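Local structure of pilus tip adhesin Cpa (Streptococcus pyogenes, 4C0Z) at residues Tyr54-Phe62 and Asn83-Pro91; Lys90-Asn101 and Trp135-Ile143. The protein sits at the pilus tip and can bind covalently to host-cell surface targets through reactive thioester bonds, this chain being its N-terminal thioester domain. All coordinates share one frame; numbering follows the deposited sequence.

Contact 1 of 2, residues Tyr54-Phe62 and Asn83-Pro91; sequences YCFNLTKHF and NFIKLADKP. With SPD (spermidine), chain B.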
loop_
_atom_site.group_PDB
_atom_site.type_symbol
_atom_site.label_atom_id
_atom_site.label_comp_id
_atom_site.label_asym_id
_atom_site.label_seq_id
_atom_site.Cartn_x
_atom_site.Cartn_y
_atom_site.Cartn_z
ATOM N N TYR I 54 -5.621 -2.774 -13.006
ATOM C CA TYR I 54 -5.093 -1.846 -12.011
ATOM C C TYR I 54 -5.609 -2.320 -10.669
ATOM O O TYR I 54 -6.737 -2.820 -10.579
ATOM C CB TYR I 54 -5.509 -0.389 -12.319
ATOM C CG TYR I 54 -4.833 0.135 -13.568
ATOM C CD1 TYR I 54 -3.545 0.663 -13.517
ATOM C CD2 TYR I 54 -5.438 0.006 -14.822
ATOM C CE1 TYR I 54 -2.885 1.080 -14.672
ATOM C CE2 TYR I 54 -4.800 0.447 -15.988
ATOM C CZ TYR I 54 -3.519 0.981 -15.908
ATOM O OH TYR I 54 -2.885 1.450 -17.042
ATOM N N CYS I 55 -4.784 -2.196 -9.635
ATOM C CA CYS I 55 -5.139 -2.659 -8.307
ATOM C C CYS I 55 -5.728 -1.582 -7.424
ATOM O O CYS I 55 -5.590 -0.390 -7.705
ATOM C CB CYS I 55 -3.941 -3.327 -7.636
ATOM S SG CYS I 55 -2.561 -2.209 -7.314
ATOM N N PHE I 56 -6.339 -2.019 -6.319
ATOM C CA PHE I 56 -6.826 -1.191 -5.223
ATOM C C PHE I 56 -6.669 -1.964 -3.920
ATOM O O PHE I 56 -6.355 -3.150 -3.983
ATOM C CB PHE I 56 -8.213 -0.602 -5.467
ATOM C CG PHE I 56 -9.398 -1.515 -5.605
ATOM C CD1 PHE I 56 -9.686 -2.123 -6.825
ATOM C CD2 PHE I 56 -10.320 -1.636 -4.574
ATOM C CE1 PHE I 56 -10.847 -2.884 -6.987
ATOM C CE2 PHE I 56 -11.481 -2.402 -4.737
ATOM C CZ PHE I 56 -11.741 -3.012 -5.944
ATOM N N ASN I 57 -6.837 -1.301 -2.745
ATOM C CA ASN I 57 -6.591 -1.805 -1.380
ATOM C C ASN I 57 -5.086 -1.751 -1.133
ATOM O O ASN I 57 -4.393 -2.771 -1.206
ATOM C CB ASN I 57 -7.129 -3.209 -1.117
ATOM C CG ASN I 57 -8.581 -3.417 -1.495
ATOM O OD1 ASN I 57 -8.899 -4.161 -2.411
ATOM N ND2 ASN I 57 -9.484 -2.802 -0.795
ATOM N N LEU I 58 -4.572 -0.543 -0.864
ATOM C CA LEU I 58 -3.147 -0.301 -0.647
ATOM C C LEU I 58 -2.522 -1.084 0.494
ATOM O O LEU I 58 -1.313 -1.285 0.487
ATOM C CB LEU I 58 -2.875 1.202 -0.457
ATOM C CG LEU I 58 -3.022 2.092 -1.674
ATOM C CD1 LEU I 58 -2.811 3.549 -1.282
ATOM C CD2 LEU I 58 -2.029 1.693 -2.747
ATOM N N THR I 59 -3.310 -1.502 1.481
ATOM C CA THR I 59 -2.756 -2.198 2.646
ATOM C C THR I 59 -2.717 -3.720 2.435
ATOM O O THR I 59 -2.283 -4.433 3.328
ATOM C CB THR I 59 -3.471 -1.776 3.953
ATOM O OG1 THR I 59 -4.786 -2.311 3.937
ATOM C CG2 THR I 59 -3.539 -0.275 4.129
ATOM N N LYS I 60 -3.128 -4.206 1.254
ATOM C CA LYS I 60 -3.104 -5.638 0.900
ATOM C C LYS I 60 -1.935 -5.954 -0.022
ATOM O O LYS I 60 -1.211 -5.040 -0.392
ATOM C CB LYS I 60 -4.460 -6.110 0.340
ATOM C CG LYS I 60 -5.538 -6.021 1.421
ATOM C CD LYS I 60 -6.885 -6.407 0.895
ATOM C CE LYS I 60 -7.870 -6.419 2.041
ATOM N NZ LYS I 60 -9.055 -7.252 1.719
ATOM N N HIS I 61 -1.695 -7.241 -0.326
ATOM C CA HIS I 61 -0.549 -7.665 -1.135
ATOM C C HIS I 61 -0.779 -7.460 -2.611
ATOM O O HIS I 61 -1.869 -7.734 -3.116
ATOM C CB HIS I 61 -0.225 -9.156 -0.913
ATOM C CG HIS I 61 0.466 -9.471 0.370
ATOM N ND1 HIS I 61 1.826 -9.306 0.514
ATOM C CD2 HIS I 61 -0.040 -9.967 1.524
ATOM C CE1 HIS I 61 2.099 -9.664 1.759
ATOM N NE2 HIS I 61 1.010 -10.098 2.396
ATOM N N PHE I 62 0.293 -7.059 -3.326
ATOM C CA PHE I 62 0.261 -6.956 -4.784
ATOM C C PHE I 62 0.020 -8.366 -5.345
ATOM O O PHE I 62 0.522 -9.319 -4.758
ATOM C CB PHE I 62 1.649 -6.510 -5.318
ATOM C CG PHE I 62 1.880 -5.020 -5.434
ATOM C CD1 PHE I 62 1.202 -4.269 -6.384
ATOM C CD2 PHE I 62 2.829 -4.382 -4.631
ATOM C CE1 PHE I 62 1.415 -2.895 -6.493
ATOM C CE2 PHE I 62 3.058 -3.019 -4.757
ATOM C CZ PHE I 62 2.342 -2.281 -5.696
ATOM N N ASN I 83 -20.411 -2.243 -5.519
ATOM C CA ASN I 83 -19.327 -3.219 -5.453
ATOM C C ASN I 83 -18.001 -2.606 -4.986
ATOM O O ASN I 83 -17.251 -3.289 -4.289
ATOM C CB ASN I 83 -19.180 -3.992 -6.757
ATOM C CG ASN I 83 -20.273 -5.016 -6.949
ATOM O OD1 ASN I 83 -20.821 -5.575 -5.993
ATOM N ND2 ASN I 83 -20.594 -5.312 -8.195
ATOM N N PHE I 84 -17.756 -1.307 -5.283
ATOM C CA PHE I 84 -16.565 -0.603 -4.786
ATOM C C PHE I 84 -16.672 -0.387 -3.303
ATOM O O PHE I 84 -15.700 -0.617 -2.597
ATOM C CB PHE I 84 -16.349 0.752 -5.471
ATOM C CG PHE I 84 -15.543 0.670 -6.739
ATOM C CD1 PHE I 84 -14.227 0.220 -6.718
ATOM C CD2 PHE I 84 -16.106 1.023 -7.962
ATOM C CE1 PHE I 84 -13.485 0.137 -7.894
ATOM C CE2 PHE I 84 -15.360 0.946 -9.137
ATOM C CZ PHE I 84 -14.060 0.493 -9.101
ATOM N N ILE I 85 -17.846 0.044 -2.819
ATOM C CA ILE I 85 -18.043 0.265 -1.386
ATOM C C ILE I 85 -17.861 -1.056 -0.608
ATOM O O ILE I 85 -17.252 -1.060 0.463
ATOM C CB ILE I 85 -19.377 0.992 -1.126
ATOM C CG1 ILE I 85 -19.272 2.467 -1.595
ATOM C CG2 ILE I 85 -19.790 0.909 0.351
ATOM C CD1 ILE I 85 -20.579 3.093 -2.087
ATOM N N LYS I 86 -18.317 -2.172 -1.191
ATOM C CA LYS I 86 -18.194 -3.498 -0.589
ATOM C C LYS I 86 -16.743 -3.990 -0.509
ATOM O O LYS I 86 -16.412 -4.717 0.425
ATOM C CB LYS I 86 -19.038 -4.523 -1.371
ATOM C CG LYS I 86 -20.533 -4.459 -1.074
ATOM C CD LYS I 86 -21.316 -5.425 -1.964
ATOM C CE LYS I 86 -22.805 -5.298 -1.777
ATOM N NZ LYS I 86 -23.554 -6.172 -2.720
ATOM N N LEU I 87 -15.903 -3.649 -1.505
ATOM C CA LEU I 87 -14.529 -4.167 -1.578
ATOM C C LEU I 87 -13.396 -3.176 -1.275
ATOM O O LEU I 87 -12.305 -3.618 -0.929
ATOM C CB LEU I 87 -14.300 -4.809 -2.957
ATOM C CG LEU I 87 -15.168 -6.030 -3.262
ATOM C CD1 LEU I 87 -15.048 -6.431 -4.700
ATOM C CD2 LEU I 87 -14.828 -7.200 -2.324
ATOM N N ALA I 88 -13.623 -1.876 -1.427
ATOM C CA ALA I 88 -12.592 -0.871 -1.184
ATOM C C ALA I 88 -12.562 -0.479 0.281
ATOM O O ALA I 88 -13.612 -0.401 0.919
ATOM C CB ALA I 88 -12.808 0.358 -2.060
ATOM N N ASP I 89 -11.346 -0.253 0.812
ATOM C CA ASP I 89 -11.112 0.152 2.190
ATOM C C ASP I 89 -11.524 1.619 2.399
ATOM O O ASP I 89 -12.361 1.897 3.265
ATOM C CB ASP I 89 -9.623 -0.062 2.565
ATOM C CG ASP I 89 -9.158 -1.504 2.771
ATOM O OD1 ASP I 89 -9.555 -2.384 1.980
ATOM O OD2 ASP I 89 -8.297 -1.730 3.656
ATOM N N LYS I 90 -10.945 2.556 1.612
ATOM C CA LYS I 90 -11.199 4.005 1.739
ATOM C C LYS I 90 -11.554 4.658 0.384
ATOM O O LYS I 90 -10.784 5.506 -0.079
ATOM C CB LYS I 90 -9.952 4.712 2.337
ATOM C CG LYS I 90 -9.502 4.210 3.704
ATOM C CD LYS I 90 -8.033 4.525 3.972
ATOM C CE LYS I 90 -7.632 4.044 5.338
ATOM N NZ LYS I 90 -6.166 3.861 5.438
ATOM N N PRO I 91 -12.692 4.331 -0.279
ATOM C CA PRO I 91 -12.977 4.982 -1.571
ATOM C C PRO I 91 -13.323 6.469 -1.438
ATOM O O PRO I 91 -13.931 6.861 -0.450
ATOM C CB PRO I 91 -14.131 4.150 -2.140
ATOM C CG PRO I 91 -14.824 3.598 -0.961
ATOM C CD PRO I 91 -13.755 3.362 0.079
HETATM N N1 SPD B . 3.915 -1.528 2.618
HETATM C C2 SPD B . 2.635 -1.767 3.274
HETATM C C3 SPD B . 1.557 -2.131 2.239
HETATM C C4 SPD B . 2.088 -3.044 1.147
HETATM C C5 SPD B . 0.987 -3.139 0.096
HETATM N N6 SPD B . 1.495 -2.877 -1.240
HETATM C C7 SPD B . 0.468 -3.136 -2.285
HETATM C C8 SPD B . -0.091 -1.783 -2.838
HETATM C C9 SPD B . -1.196 -2.053 -3.905
HETATM N N10 SPD B . -2.204 -3.023 -3.462
#

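Contact 2 of 2, residues Lys90-Asn101 and Trp135-Ile143; sequences KPRIEDGQLQQN and WYYTDSSYI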
loop_
_atom_site.group_PDB
_atom_site.type_symbol
_atom_site.label_atom_id
_atom_site.label_comp_id
_atom_site.label_asym_id
_atom_site.label_seq_id
_atom_site.Cartn_x
_atom_site.Cartn_y
_atom_site.Cartn_z
ATOM N N LYS I 90 -10.945 2.556 1.612
ATOM C CA LYS I 90 -11.199 4.005 1.739
ATOM C C LYS I 90 -11.554 4.658 0.384
ATOM O O LYS I 90 -10.784 5.506 -0.079
ATOM C CB LYS I 90 -9.952 4.712 2.337
ATOM C CG LYS I 90 -9.502 4.210 3.704
ATOM C CD LYS I 90 -8.033 4.525 3.972
ATOM C CE LYS I 90 -7.632 4.044 5.338
ATOM N NZ LYS I 90 -6.166 3.861 5.438
ATOM N N PRO I 91 -12.692 4.331 -0.279
ATOM C CA PRO I 91 -12.977 4.982 -1.571
ATOM C C PRO I 91 -13.323 6.469 -1.438
ATOM O O PRO I 91 -13.931 6.861 -0.450
ATOM C CB PRO I 91 -14.131 4.150 -2.140
ATOM C CG PRO I 91 -14.824 3.598 -0.961
ATOM C CD PRO I 91 -13.755 3.362 0.079
ATOM N N ARG I 92 -12.889 7.292 -2.413
ATOM C CA ARG I 92 -13.155 8.735 -2.467
ATOM C C ARG I 92 -14.551 8.898 -3.092
ATOM O O ARG I 92 -14.679 9.057 -4.311
ATOM C CB ARG I 92 -12.059 9.442 -3.286
ATOM C CG ARG I 92 -11.943 10.921 -3.017
ATOM C CD ARG I 92 -10.883 11.597 -3.882
ATOM N NE ARG I 92 -9.515 11.238 -3.492
ATOM C CZ ARG I 92 -8.801 11.845 -2.547
ATOM N NH1 ARG I 92 -9.319 12.857 -1.862
ATOM N NH2 ARG I 92 -7.569 11.443 -2.280
ATOM N N ILE I 93 -15.602 8.793 -2.245
ATOM C CA ILE I 93 -17.014 8.823 -2.659
ATOM C C ILE I 93 -17.733 10.182 -2.441
ATOM O O ILE I 93 -18.937 10.258 -2.685
ATOM C CB ILE I 93 -17.813 7.645 -2.004
ATOM C CG1 ILE I 93 -17.675 7.624 -0.462
ATOM C CG2 ILE I 93 -17.429 6.288 -2.626
ATOM C CD1 ILE I 93 -18.874 7.035 0.284
ATOM N N GLU I 94 -17.012 11.254 -2.040
ATOM C CA GLU I 94 -17.587 12.591 -1.796
ATOM C C GLU I 94 -18.089 13.277 -3.080
ATOM O O GLU I 94 -19.037 14.071 -3.030
ATOM C CB GLU I 94 -16.591 13.489 -1.039
ATOM C CG GLU I 94 -17.248 14.559 -0.183
ATOM C CD GLU I 94 -16.295 15.323 0.715
ATOM O OE1 GLU I 94 -15.888 14.767 1.761
ATOM O OE2 GLU I 94 -15.960 16.482 0.377
ATOM N N ASP I 95 -17.452 12.965 -4.226
ATOM C CA ASP I 95 -17.819 13.463 -5.557
ATOM C C ASP I 95 -19.032 12.683 -6.082
ATOM O O ASP I 95 -19.634 13.092 -7.074
ATOM C CB ASP I 95 -16.631 13.333 -6.532
ATOM C CG ASP I 95 -16.098 11.913 -6.660
ATOM O OD1 ASP I 95 -16.723 11.110 -7.393
ATOM O OD2 ASP I 95 -15.062 11.601 -6.015
ATOM N N GLY I 96 -19.317 11.538 -5.448
ATOM C CA GLY I 96 -20.432 10.635 -5.730
ATOM C C GLY I 96 -20.489 9.975 -7.094
ATOM O O GLY I 96 -21.486 9.326 -7.426
ATOM N N GLN I 97 -19.433 10.142 -7.896
ATOM C CA GLN I 97 -19.311 9.520 -9.209
ATOM C C GLN I 97 -17.976 8.757 -9.296
ATOM O O GLN I 97 -17.179 8.959 -10.216
ATOM C CB GLN I 97 -19.549 10.515 -10.358
ATOM C CG GLN I 97 -18.793 11.844 -10.273
ATOM C CD GLN I 97 -18.849 12.627 -11.569
ATOM O OE1 GLN I 97 -19.691 12.389 -12.451
ATOM N NE2 GLN I 97 -17.946 13.586 -11.712
ATOM N N LEU I 98 -17.745 7.882 -8.301
ATOM C CA LEU I 98 -16.538 7.056 -8.179
ATOM C C LEU I 98 -16.352 6.215 -9.446
ATOM O O LEU I 98 -15.392 6.445 -10.176
ATOM C CB LEU I 98 -16.590 6.193 -6.900
ATOM C CG LEU I 98 -15.379 5.290 -6.595
ATOM C CD1 LEU I 98 -14.147 6.098 -6.189
ATOM C CD2 LEU I 98 -15.705 4.323 -5.493
ATOM N N GLN I 99 -17.319 5.333 -9.748
ATOM C CA GLN I 99 -17.379 4.490 -10.946
ATOM C C GLN I 99 -17.025 5.287 -12.225
ATOM O O GLN I 99 -16.140 4.859 -12.972
ATOM C CB GLN I 99 -18.790 3.862 -11.042
ATOM C CG GLN I 99 -19.165 3.220 -12.380
ATOM C CD GLN I 99 -20.498 2.501 -12.328
ATOM O OE1 GLN I 99 -21.494 2.993 -11.774
ATOM N NE2 GLN I 99 -20.559 1.333 -12.948
ATOM N N GLN I 100 -17.680 6.459 -12.430
ATOM C CA GLN I 100 -17.500 7.366 -13.581
ATOM C C GLN I 100 -16.099 7.944 -13.655
ATOM O O GLN I 100 -15.515 7.994 -14.739
ATOM C CB GLN I 100 -18.558 8.486 -13.597
ATOM C CG GLN I 100 -19.967 7.983 -13.895
ATOM C CD GLN I 100 -20.781 7.605 -12.673
ATOM O OE1 GLN I 100 -20.268 7.382 -11.569
ATOM N NE2 GLN I 100 -22.088 7.515 -12.854
ATOM N N ASN I 101 -15.550 8.334 -12.495
ATOM C CA ASN I 101 -14.196 8.865 -12.389
ATOM C C ASN I 101 -13.159 7.822 -12.763
ATOM O O ASN I 101 -12.237 8.123 -13.521
ATOM C CB ASN I 101 -13.939 9.444 -11.001
ATOM C CG ASN I 101 -14.600 10.782 -10.812
ATOM O OD1 ASN I 101 -14.710 11.596 -11.737
ATOM N ND2 ASN I 101 -15.071 11.036 -9.613
ATOM N N TRP I 135 -5.593 4.896 -7.651
ATOM C CA TRP I 135 -5.419 4.884 -6.189
ATOM C C TRP I 135 -5.971 6.126 -5.526
ATOM O O TRP I 135 -6.468 6.030 -4.405
ATOM C CB TRP I 135 -3.951 4.706 -5.787
ATOM C CG TRP I 135 -3.421 3.324 -5.969
ATOM C CD1 TRP I 135 -4.108 2.156 -5.832
ATOM C CD2 TRP I 135 -2.050 2.960 -6.171
ATOM N NE1 TRP I 135 -3.264 1.094 -6.002
ATOM C CE2 TRP I 135 -1.994 1.556 -6.215
ATOM C CE3 TRP I 135 -0.866 3.691 -6.349
ATOM C CZ2 TRP I 135 -0.809 0.865 -6.435
ATOM C CZ3 TRP I 135 0.304 3.007 -6.580
ATOM C CH2 TRP I 135 0.335 1.611 -6.594
ATOM N N TYR I 136 -5.888 7.290 -6.213
ATOM C CA TYR I 136 -6.429 8.548 -5.722
ATOM C C TYR I 136 -7.938 8.366 -5.422
ATOM O O TYR I 136 -8.426 8.856 -4.408
ATOM C CB TYR I 136 -6.199 9.668 -6.770
ATOM C CG TYR I 136 -6.794 11.005 -6.392
ATOM C CD1 TYR I 136 -6.143 11.855 -5.504
ATOM C CD2 TYR I 136 -8.000 11.429 -6.934
ATOM C CE1 TYR I 136 -6.685 13.092 -5.160
ATOM C CE2 TYR I 136 -8.555 12.662 -6.593
ATOM C CZ TYR I 136 -7.897 13.488 -5.701
ATOM O OH TYR I 136 -8.442 14.692 -5.347
ATOM N N TYR I 137 -8.659 7.630 -6.288
ATOM C CA TYR I 137 -10.094 7.407 -6.107
ATOM C C TYR I 137 -10.427 6.173 -5.280
ATOM O O TYR I 137 -11.294 6.251 -4.415
ATOM C CB TYR I 137 -10.826 7.376 -7.458
ATOM C CG TYR I 137 -10.949 8.754 -8.072
ATOM C CD1 TYR I 137 -11.897 9.665 -7.609
ATOM C CD2 TYR I 137 -10.076 9.173 -9.072
ATOM C CE1 TYR I 137 -11.979 10.954 -8.138
ATOM C CE2 TYR I 137 -10.166 10.450 -9.630
ATOM C CZ TYR I 137 -11.118 11.336 -9.158
ATOM O OH TYR I 137 -11.172 12.592 -9.703
ATOM N N THR I 138 -9.770 5.049 -5.542
ATOM C CA THR I 138 -10.082 3.790 -4.857
ATOM C C THR I 138 -9.631 3.725 -3.398
ATOM O O THR I 138 -10.252 3.025 -2.595
ATOM C CB THR I 138 -9.473 2.616 -5.611
ATOM O OG1 THR I 138 -8.052 2.727 -5.583
ATOM C CG2 THR I 138 -10.001 2.483 -7.024
ATOM N N ASP I 139 -8.531 4.410 -3.071
ATOM C CA ASP I 139 -7.926 4.352 -1.743
ATOM C C ASP I 139 -7.728 5.714 -1.098
ATOM O O ASP I 139 -7.080 5.795 -0.057
ATOM C CB ASP I 139 -6.585 3.617 -1.858
ATOM C CG ASP I 139 -6.755 2.131 -2.023
ATOM O OD1 ASP I 139 -6.894 1.673 -3.184
ATOM O OD2 ASP I 139 -6.837 1.427 -0.991
ATOM N N SER I 140 -8.290 6.771 -1.698
ATOM C CA SER I 140 -8.154 8.165 -1.246
ATOM C C SER I 140 -6.671 8.516 -0.998
ATOM O O SER I 140 -6.339 9.133 0.022
ATOM C CB SER I 140 -9.034 8.452 -0.024
ATOM O OG SER I 140 -10.397 8.160 -0.280
ATOM N N SER I 141 -5.769 8.066 -1.907
ATOM C CA SER I 141 -4.347 8.359 -1.743
ATOM C C SER I 141 -4.097 9.853 -1.905
ATOM O O SER I 141 -4.713 10.504 -2.757
ATOM C CB SER I 141 -3.473 7.517 -2.659
ATOM O OG SER I 141 -3.536 7.986 -3.993
ATOM N N TYR I 142 -3.271 10.405 -1.022
ATOM C CA TYR I 142 -3.001 11.835 -0.957
ATOM C C TYR I 142 -2.253 12.398 -2.163
ATOM O O TYR I 142 -1.127 11.999 -2.439
ATOM C CB TYR I 142 -2.267 12.175 0.352
ATOM C CG TYR I 142 -2.093 13.656 0.613
ATOM C CD1 TYR I 142 -3.133 14.420 1.137
ATOM C CD2 TYR I 142 -0.877 14.288 0.370
ATOM C CE1 TYR I 142 -2.976 15.785 1.388
ATOM C CE2 TYR I 142 -0.708 15.651 0.616
ATOM C CZ TYR I 142 -1.756 16.392 1.136
ATOM O OH TYR I 142 -1.582 17.729 1.388
ATOM N N ILE I 143 -2.892 13.318 -2.888
ATOM C CA ILE I 143 -2.281 14.051 -4.003
ATOM C C ILE I 143 -2.701 15.512 -3.849
ATOM O O ILE I 143 -3.859 15.844 -4.105
ATOM C CB ILE I 143 -2.576 13.503 -5.434
ATOM C CG1 ILE I 143 -2.263 12.001 -5.582
ATOM C CG2 ILE I 143 -1.803 14.339 -6.460
ATOM C CD1 ILE I 143 -2.721 11.325 -6.874
HETATM O O HOH W 1 -9.519 0.881 -0.936
#

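Contact 1 of 2, residues Tyr54-Phe62 and Asn83-Pro91
Asn57 reaches across to the end of helix 81-87 with its amide nitrogen. Its ND2 donates to Leu87 O at 2.9 Å, with an N-H...O angle of 161°. The bond uses a lone pair in the carbonyl plane, and the acceptor lies close to the amide plane of Asn57. ND2 also makes a weak, bent bond to Asp89 OD1 at 2.8 Å. The Asn57 and Asp89 side chains cross at about a right angle, their flat groups turned 55° apart. One NH2 group thus grips the chain both where the helix ends and just beyond it. Lys60 passes near Asp89, but their charged atoms do not touch. Lys60 NZ bonds instead to Lys201 O and forms a salt bridge with Asp156 of the second subunit.

Segment 54-62 starts on strand 51-56, and a type I turn from Asn57 to Lys60 follows. Cys55 is the cysteine of the domain's isoglutamyl cysteine thioester, whose partner is Gln204. Here spermidine occupies the pocket: its N10 donates to Asn57 O at 3.2 Å, and its C9 is 3.7 Å from Cys55 SG. Phe62 lays one ring face against spermidine C7.

Beside the polar pair of Asn57 and Asp89 lies the Phe56 ring. Its CG sits between the backbone N and the carbonyl carbon. Phe84 CE1 lies over one face of that ring, offset toward the rim, 4.1 Å from Phe56 CZ. The two rings meet obliquely. Ala88 N meets the Phe56 edge in plane, and Leu87 CB lies 4.1 Å from Phe56 CE2.

Contact 2 of 2, residues Lys90-Asn101 and Trp135-Ile143
The C-terminal end of helix 123-138 in the thioester domain is joined here to the loop that leads into helix 98-108. Trp135, in the last turn of helix 123-138, belongs to the spermidine pocket, but the joint itself is made by its neighbours. Arg92 makes two of the hydrogen bonds and the stack. Its guanidinium lies flat on the Tyr136 ring, with planes 15° apart and CZ 3.8 Å from the ring centroid, a cation-pi stack. NE stands over the ring centre. Ser140 CB comes over the opposite guanidinium face. A bend at chi3 (-71°) turns the group back onto the ring after an extended start.

From this position Arg92 NE also donates to Tyr136 O at 2.8 Å. The acceptor lies near the guanidinium plane, but NE stands above the carbonyl plane. The backbone Arg92 N donates to Tyr137 O at 2.8 Å in an almost straight bond, 176° at the hydrogen. Ser140 OG donates to Lys90 O at 2.7 Å. A water links Thr138 O and, weakly, Lys90 N and Asp139 OD2.

The Tyr137 ring is held between Asn101 CB on one face and Tyr136 CD2 on the other. Asn101 CB sits over the ring centre, 3.8 Å from the centroid, and the Asn101 amide stacks on the ring. Asn101 OD1 bonds to Arg104. Leu98 CD1 comes within 3.8 Å of Tyr137 CB. Asp95 OD2 approaches the ring edge in plane.

At the helix end, Tyr136 O and Tyr137 O both accept from Arg92. The bond from NE and the stack together fix the rotation of the guanidinium, and its positive charge is probably favoured by the helix C-terminus and the ring beneath it.

In the fold
From the N terminus, the end of strand 51-56 of the barrel and the turn after it bear the first half of contact 1. The chain then passes through strand 72-78 and returns with helix 81-87, where contact 1 closes. Contact 2 opens at once, since both share Lys90 and Pro91. It closes at the C-terminal end of helix 123-138 and the loop after it. The two contacts are therefore in series, neither nested nor crossed. They also meet in space: Asp139, from contact 2, probably accepts from Asn57 N and Leu58 N of contact 1. Together they tie the barrel to the helical part, and both touch the second subunit.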